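Local atomic coordinates of STU0660 (Streptococcus thermophilus, PDB entry 3ZTH), a protein that probably binds DNA as a large Csn2-type Cas protein of the P-loop NTPase clan, taking part in CRISPR-mediated bacterial immunity, and binds magnesium ions. Residues A[299-304]-A[325-330]. Sequence-based numbering, arbitrary orientation.
Sequences YLLTKM and FHFSYR
F327 lays one face of its ring flat on the backbone of L301: CA of L301 stands 3.4 Å from the F327 ring centroid, only 9° off the normal, a CH-pi contact. The F327 side chain reaches this spot because its CG is anti to the backbone N (chi1 -164°). At the ring's rim, near its plane, comes N of K303, which is hydrogen-bonded to D259. The isobutyl group of L301 slants across F325 and F327, its CD2 lying 3.6 Å from CB of F325 and 3.9 Å from CB of F327.

Two residues on, Y329 swings the same way (chi1 -176°) and sets a ring face over the T302 carbonyl, whose O is 3.3 Å from CG of Y329, offset toward the rim. Selenomethionine M304 bends at chi3 and crosses the tyrosine at about a right angle, with its CE 3.6 Å from CE2 of Y329. The tyrosine OH is buried here with no partner in the model.

No hydrogen bond joins the two segments, whose touching parts, 301-304 and 325-329, run in nearly the same direction. T302 touches magnesium ligand Q26. The later segment begins at the Schellman motif ending helix 312-324, while L301 packs on I256 of strand 254-257 and E262 of strand 261-263.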
loop_
_atom_site.group_PDB
_atom_site.type_symbol
_atom_site.label_atom_id
_atom_site.label_comp_id
_atom_site.label_asym_id
_atom_site.label_seq_id
_atom_site.Cartn_x
_atom_site.Cartn_y
_atom_site.Cartn_z
ATOM N N TYR A 299 21.777 11.527 -44.546
ATOM C CA TYR A 299 22.912 10.661 -44.854
ATOM C C TYR A 299 24.278 11.333 -44.822
ATOM O O TYR A 299 25.270 10.714 -45.176
ATOM C CB TYR A 299 22.714 10.014 -46.224
ATOM C CG TYR A 299 21.482 9.159 -46.291
ATOM C CD1 TYR A 299 21.435 7.921 -45.649
ATOM C CD2 TYR A 299 20.337 9.607 -46.952
ATOM C CE1 TYR A 299 20.268 7.146 -45.657
ATOM C CE2 TYR A 299 19.166 8.844 -46.968
ATOM C CZ TYR A 299 19.139 7.618 -46.319
ATOM O OH TYR A 299 17.982 6.879 -46.327
ATOM N N LEU A 300 24.339 12.587 -44.398
ATOM C CA LEU A 300 25.610 13.298 -44.356
ATOM C C LEU A 300 26.481 12.824 -43.206
ATOM O O LEU A 300 25.982 12.277 -42.230
ATOM C CB LEU A 300 25.355 14.801 -44.227
ATOM C CG LEU A 300 24.534 15.371 -45.387
ATOM C CD1 LEU A 300 24.180 16.822 -45.130
ATOM C CD2 LEU A 300 25.335 15.225 -46.681
ATOM N N LEU A 301 27.789 13.030 -43.328
ATOM C CA LEU A 301 28.736 12.647 -42.281
ATOM C C LEU A 301 28.615 11.169 -41.916
ATOM O O LEU A 301 28.727 10.795 -40.752
ATOM C CB LEU A 301 28.501 13.499 -41.028
ATOM C CG LEU A 301 28.065 14.948 -41.283
ATOM C CD1 LEU A 301 27.780 15.638 -39.954
ATOM C CD2 LEU A 301 29.130 15.693 -42.060
ATOM N N THR A 302 28.385 10.328 -42.912
ATOM C CA THR A 302 28.252 8.904 -42.650
ATOM C C THR A 302 29.057 8.067 -43.624
ATOM O O THR A 302 28.782 8.076 -44.828
ATOM C CB THR A 302 26.777 8.424 -42.755
ATOM O OG1 THR A 302 25.943 9.192 -41.883
ATOM C CG2 THR A 302 26.677 6.962 -42.358
ATOM N N LYS A 303 30.063 7.364 -43.120
ATOM C CA LYS A 303 30.825 6.488 -43.985
ATOM C C LYS A 303 29.899 5.288 -44.042
ATOM O O LYS A 303 29.657 4.643 -43.024
ATOM C CB LYS A 303 32.152 6.075 -43.360
ATOM C CG LYS A 303 32.959 5.197 -44.297
ATOM C CD LYS A 303 34.075 4.445 -43.593
ATOM C CE LYS A 303 34.809 3.540 -44.580
ATOM N NZ LYS A 303 35.869 2.717 -43.927
HETATM N N MSE A 304 29.368 4.992 -45.221
HETATM C CA MSE A 304 28.437 3.887 -45.341
HETATM C C MSE A 304 28.943 2.638 -46.030
HETATM O O MSE A 304 29.722 2.699 -46.977
HETATM C CB MSE A 304 27.162 4.381 -46.009
HETATM C CG MSE A 304 26.409 5.344 -45.114
HETATM SE SE MSE A 304 24.833 6.115 -45.876
HETATM C CE MSE A 304 25.728 7.322 -47.103
ATOM N N PHE A 325 31.737 19.943 -45.014
ATOM C CA PHE A 325 31.880 19.611 -43.607
ATOM C C PHE A 325 33.195 18.867 -43.423
ATOM O O PHE A 325 33.493 18.349 -42.355
ATOM C CB PHE A 325 30.706 18.749 -43.143
ATOM C CG PHE A 325 29.429 19.521 -42.956
ATOM C CD1 PHE A 325 29.286 20.401 -41.891
ATOM C CD2 PHE A 325 28.376 19.382 -43.850
ATOM C CE1 PHE A 325 28.113 21.128 -41.720
ATOM C CE2 PHE A 325 27.204 20.105 -43.686
ATOM C CZ PHE A 325 27.069 20.979 -42.619
ATOM N N HIS A 326 33.984 18.832 -44.483
ATOM C CA HIS A 326 35.265 18.163 -44.445
ATOM C C HIS A 326 35.112 16.679 -44.135
ATOM O O HIS A 326 36.002 16.066 -43.547
ATOM C CB HIS A 326 36.170 18.826 -43.407
ATOM C CG HIS A 326 36.447 20.267 -43.690
ATOM N ND1 HIS A 326 37.039 20.693 -44.859
ATOM C CD2 HIS A 326 36.197 21.384 -42.966
ATOM C CE1 HIS A 326 37.142 22.010 -44.845
ATOM N NE2 HIS A 326 36.639 22.455 -43.708
ATOM N N PHE A 327 33.976 16.102 -44.515
ATOM C CA PHE A 327 33.769 14.678 -44.298
ATOM C C PHE A 327 34.156 14.015 -45.614
ATOM O O PHE A 327 33.724 14.453 -46.686
ATOM C CB PHE A 327 32.314 14.379 -43.960
ATOM C CG PHE A 327 32.109 13.023 -43.351
ATOM C CD1 PHE A 327 32.482 12.777 -42.036
ATOM C CD2 PHE A 327 31.575 11.979 -44.100
ATOM C CE1 PHE A 327 32.324 11.513 -41.480
ATOM C CE2 PHE A 327 31.415 10.713 -43.546
ATOM C CZ PHE A 327 31.787 10.481 -42.241
ATOM N N SER A 328 34.957 12.957 -45.528
ATOM C CA SER A 328 35.467 12.248 -46.704
ATOM C C SER A 328 34.555 11.312 -47.509
ATOM O O SER A 328 34.846 11.026 -48.672
ATOM C CB SER A 328 36.718 11.462 -46.307
ATOM O OG SER A 328 36.390 10.432 -45.380
ATOM N N TYR A 329 33.471 10.818 -46.926
ATOM C CA TYR A 329 32.611 9.907 -47.679
ATOM C C TYR A 329 32.141 10.442 -49.029
ATOM O O TYR A 329 31.822 11.624 -49.168
ATOM C CB TYR A 329 31.382 9.509 -46.870
ATOM C CG TYR A 329 30.544 8.492 -47.600
ATOM C CD1 TYR A 329 30.931 7.147 -47.639
ATOM C CD2 TYR A 329 29.398 8.874 -48.300
ATOM C CE1 TYR A 329 30.200 6.210 -48.356
ATOM C CE2 TYR A 329 28.654 7.941 -49.025
ATOM C CZ TYR A 329 29.062 6.612 -49.049
ATOM O OH TYR A 329 28.330 5.685 -49.751
ATOM N N ARG A 330 32.095 9.558 -50.022
ATOM C CA ARG A 330 31.652 9.943 -51.355
ATOM C C ARG A 330 30.920 8.816 -52.062
ATOM O O ARG A 330 31.358 7.665 -52.058
ATOM C CB ARG A 330 32.838 10.356 -52.237
ATOM C CG ARG A 330 33.612 11.572 -51.776
ATOM C CD ARG A 330 32.925 12.875 -52.138
ATOM N NE ARG A 330 33.734 14.012 -51.707
ATOM C CZ ARG A 330 33.980 14.314 -50.435
ATOM N NH1 ARG A 330 33.474 13.566 -49.463
ATOM N NH2 ARG A 330 34.743 15.355 -50.129
#